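PDB 3OOP: Lin2960 protein from Listeria innocua, which is of unknown function but, as a member of the MarR family, probably binds DNA and regulates transcription. Local coordinates for residues Ala48-Ser53 with Leu95-Lys100. Numbering follows the deposited sequence. Where two conformers were deposited one is given.
Sequences ANEPIS and LSLTDK
Ile52 and Leu95 form an antiparallel hydrogen-bonded pair. Ile52 N donates to Leu95 O at 3.0 Å, and Leu95 N returns a bond to Ile52 O at 2.8 Å. Leu95 O also receives a CA-H...O contact from Pro51 CA, at 3.3 Å. A cis peptide bond joins Glu50 to Pro51, just before the short strand.

Beyond this pair, the Glu50 carboxylate, not a strand, meets the backbone of Leu97. The Glu50 side chain is extended past CG and crosses the Leu97 side chain at about a right angle. Glu50 OE2 accepts a hydrogen bond from Leu97 N at 2.8 Å, nearly straight (174°), from the syn side but 31° out of the carboxylate plane. A water donates to both Glu50 OE2 and Leu97 O, closing a small bridge. The other oxygen, OE1, forms a salt bridge with Arg102 of helix 99-119, which probably favours the charged form of Glu50.

The buried side chains of Leu95 and Leu97 pack on Ile46 of helix 37-49. Strand 81-84 pairs along the other edge of strand 94-97. The three-stranded sheet so formed, in which strands 81-84 and 94-97 form the wing, is characteristic of the MarR winged helix-turn-helix domain.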
ATOM      1  N   ALA A  48      10.321 -16.590 -18.678  1.00 28.76           N
ATOM      2  CA  ALA A  48       9.207 -15.833 -19.263  1.00 29.61           C
ATOM      3  C   ALA A  48       9.606 -15.018 -20.497  1.00 29.51           C
ATOM      4  O   ALA A  48       8.739 -14.632 -21.296  1.00 30.40           O
ATOM      5  CB  ALA A  48       8.567 -14.932 -18.204  1.00 29.91           C
ATOM      6  N   ASN A  49      10.908 -14.776 -20.655  1.00 29.06           N
ATOM      7  CA  ASN A  49      11.429 -13.855 -21.673  1.00 29.20           C
ATOM      8  C   ASN A  49      12.547 -14.357 -22.592  1.00 29.09           C
ATOM      9  O   ASN A  49      12.994 -13.611 -23.467  1.00 29.21           O
ATOM     10  CB  ASN A  49      11.950 -12.593 -20.988  1.00 29.41           C
ATOM     11  CG  ASN A  49      10.863 -11.784 -20.345  1.00 30.14           C
ATOM     12  OD1 ASN A  49      10.203 -10.979 -21.003  1.00 33.01           O
ATOM     13  ND2 ASN A  49      10.680 -11.975 -19.043  1.00 30.24           N
ATOM     14  N   GLU A  50      13.007 -15.594 -22.400  1.00 28.49           N
ATOM     15  CA  GLU A  50      14.221 -16.077 -23.081  1.00 29.35           C
ATOM     16  C   GLU A  50      14.135 -16.075 -24.619  1.00 30.04           C
ATOM     17  O   GLU A  50      13.067 -16.353 -25.179  1.00 30.02           O
ATOM     18  CB  GLU A  50      14.607 -17.483 -22.592  1.00 29.12           C
ATOM     19  CG  GLU A  50      13.468 -18.506 -22.705  1.00 29.87           C
ATOM     20  CD  GLU A  50      13.933 -19.958 -22.570  1.00 32.48           C
ATOM     21  OE1 GLU A  50      13.065 -20.858 -22.563  1.00 33.82           O
ATOM     22  OE2 GLU A  50      15.153 -20.211 -22.481  1.00 34.85           O
ATOM     23  N   PRO A  51      15.250 -15.745 -25.307  1.00 30.88           N
ATOM     24  CA  PRO A  51      16.499 -15.218 -24.734  1.00 31.66           C
ATOM     25  C   PRO A  51      16.327 -13.767 -24.317  1.00 32.53           C
ATOM     26  O   PRO A  51      15.656 -13.001 -25.016  1.00 32.37           O
ATOM     27  CB  PRO A  51      17.501 -15.311 -25.902  1.00 32.25           C
ATOM     28  CG  PRO A  51      16.875 -16.232 -26.894  1.00 32.40           C
ATOM     29  CD  PRO A  51      15.397 -16.031 -26.746  1.00 31.10           C
ATOM     30  N   ILE A  52      16.918 -13.393 -23.182  1.00 32.58           N
ATOM     31  CA  ILE A  52      16.730 -12.055 -22.630  1.00 33.77           C
ATOM     32  C   ILE A  52      18.058 -11.477 -22.148  1.00 34.48           C
ATOM     33  O   ILE A  52      18.900 -12.202 -21.623  1.00 34.56           O
ATOM     34  CB  ILE A  52      15.676 -12.040 -21.480  1.00 33.03           C
ATOM     35  CG1 ILE A  52      15.487 -10.611 -20.960  1.00 33.97           C
ATOM     36  CG2 ILE A  52      16.061 -13.037 -20.357  1.00 32.33           C
ATOM     37  CD1 ILE A  52      14.371 -10.426 -19.955  1.00 36.13           C
ATOM     38  N   SER A  53      18.240 -10.173 -22.320  1.00 36.28           N
ATOM     39  CA  SER A  53      19.489  -9.544 -21.891  1.00 37.35           C
ATOM     40  C   SER A  53      19.548  -9.372 -20.367  1.00 38.07           C
ATOM     41  O   SER A  53      18.516  -9.267 -19.696  1.00 37.56           O
ATOM     42  CB  SER A  53      19.697  -8.194 -22.600  1.00 37.71           C
ATOM     43  OG  SER A  53      18.799  -7.220 -22.109  1.00 37.89           O
ATOM     44  N   LEU A  95      20.544 -14.381 -22.123  1.00 36.53           N
ATOM     45  CA  LEU A  95      20.400 -15.522 -21.229  1.00 34.22           C
ATOM     46  C   LEU A  95      19.190 -16.350 -21.629  1.00 32.91           C
ATOM     47  O   LEU A  95      18.144 -15.798 -21.980  1.00 32.03           O
ATOM     48  CB  LEU A  95      20.194 -15.045 -19.791  1.00 34.18           C
ATOM     49  CG  LEU A  95      21.146 -13.966 -19.278  1.00 35.26           C
ATOM     50  CD1 LEU A  95      20.575 -13.323 -18.023  1.00 35.91           C
ATOM     51  CD2 LEU A  95      22.504 -14.572 -19.038  1.00 36.64           C
ATOM     52  N   SER A  96      19.349 -17.670 -21.563  1.00 31.48           N
ATOM     53  CA  SER A  96      18.271 -18.614 -21.853  0.50 31.25           C
ATOM     54  C   SER A  96      18.432 -19.821 -20.943  1.00 30.42           C
ATOM     55  O   SER A  96      19.479 -20.004 -20.346  1.00 30.84           O
ATOM     56  CB  SER A  96      18.324 -19.066 -23.313  0.50 31.43           C
ATOM     57  OG  SER A  96      18.376 -17.962 -24.200  0.50 33.28           O
ATOM     58  N   LEU A  97      17.403 -20.654 -20.856  1.00 29.84           N
ATOM     59  CA  LEU A  97      17.462 -21.834 -20.000  1.00 29.15           C
ATOM     60  C   LEU A  97      18.184 -23.002 -20.659  1.00 29.58           C
ATOM     61  O   LEU A  97      18.104 -23.182 -21.874  1.00 30.34           O
ATOM     62  CB  LEU A  97      16.041 -22.276 -19.622  1.00 29.14           C
ATOM     63  CG  LEU A  97      15.134 -21.271 -18.912  1.00 29.78           C
ATOM     64  CD1 LEU A  97      13.737 -21.860 -18.762  1.00 30.45           C
ATOM     65  CD2 LEU A  97      15.689 -20.866 -17.562  1.00 30.42           C
ATOM     66  N   THR A  98      18.872 -23.798 -19.843  1.00 29.33           N
ATOM     67  CA  THR A  98      19.322 -25.124 -20.251  1.00 29.25           C
ATOM     68  C   THR A  98      18.161 -26.110 -20.084  1.00 29.00           C
ATOM     69  O   THR A  98      17.131 -25.775 -19.483  1.00 28.49           O
ATOM     70  CB  THR A  98      20.486 -25.615 -19.372  1.00 28.85           C
ATOM     71  OG1 THR A  98      20.043 -25.694 -18.011  1.00 28.05           O
ATOM     72  CG2 THR A  98      21.688 -24.673 -19.459  1.00 29.80           C
ATOM     73  N   ASP A  99      18.328 -27.330 -20.590  1.00 29.29           N
ATOM     74  CA  ASP A  99      17.355 -28.391 -20.314  1.00 29.89           C
ATOM     75  C   ASP A  99      17.100 -28.571 -18.811  1.00 28.93           C
ATOM     76  O   ASP A  99      15.944 -28.744 -18.381  1.00 28.93           O
ATOM     77  CB  ASP A  99      17.795 -29.725 -20.920  1.00 30.79           C
ATOM     78  CG  ASP A  99      17.622 -29.779 -22.436  1.00 35.00           C
ATOM     79  OD1 ASP A  99      17.013 -28.858 -23.037  1.00 39.12           O
ATOM     80  OD2 ASP A  99      18.115 -30.766 -23.027  1.00 40.21           O
ATOM     81  N   LYS A 100      18.170 -28.533 -18.020  1.00 28.88           N
ATOM     82  CA  LYS A 100      18.052 -28.646 -16.567  1.00 28.29           C
ATOM     83  C   LYS A 100      17.290 -27.455 -15.989  1.00 27.49           C
ATOM     84  O   LYS A 100      16.426 -27.627 -15.129  1.00 27.21           O
ATOM     85  CB  LYS A 100      19.421 -28.774 -15.902  1.00 28.24           C
ATOM     86  CG  LYS A 100      19.327 -29.118 -14.425  1.00 30.34           C
ATOM     87  CD  LYS A 100      20.698 -29.118 -13.757  1.00 34.35           C
ATOM     88  CE  LYS A 100      20.600 -29.622 -12.313  1.00 38.34           C
ATOM     89  NZ  LYS A 100      21.943 -29.651 -11.652  1.00 40.69           N
TER
HETATM   90  O   HOH W   1      16.388 -22.215 -23.729  1.00 42.48           O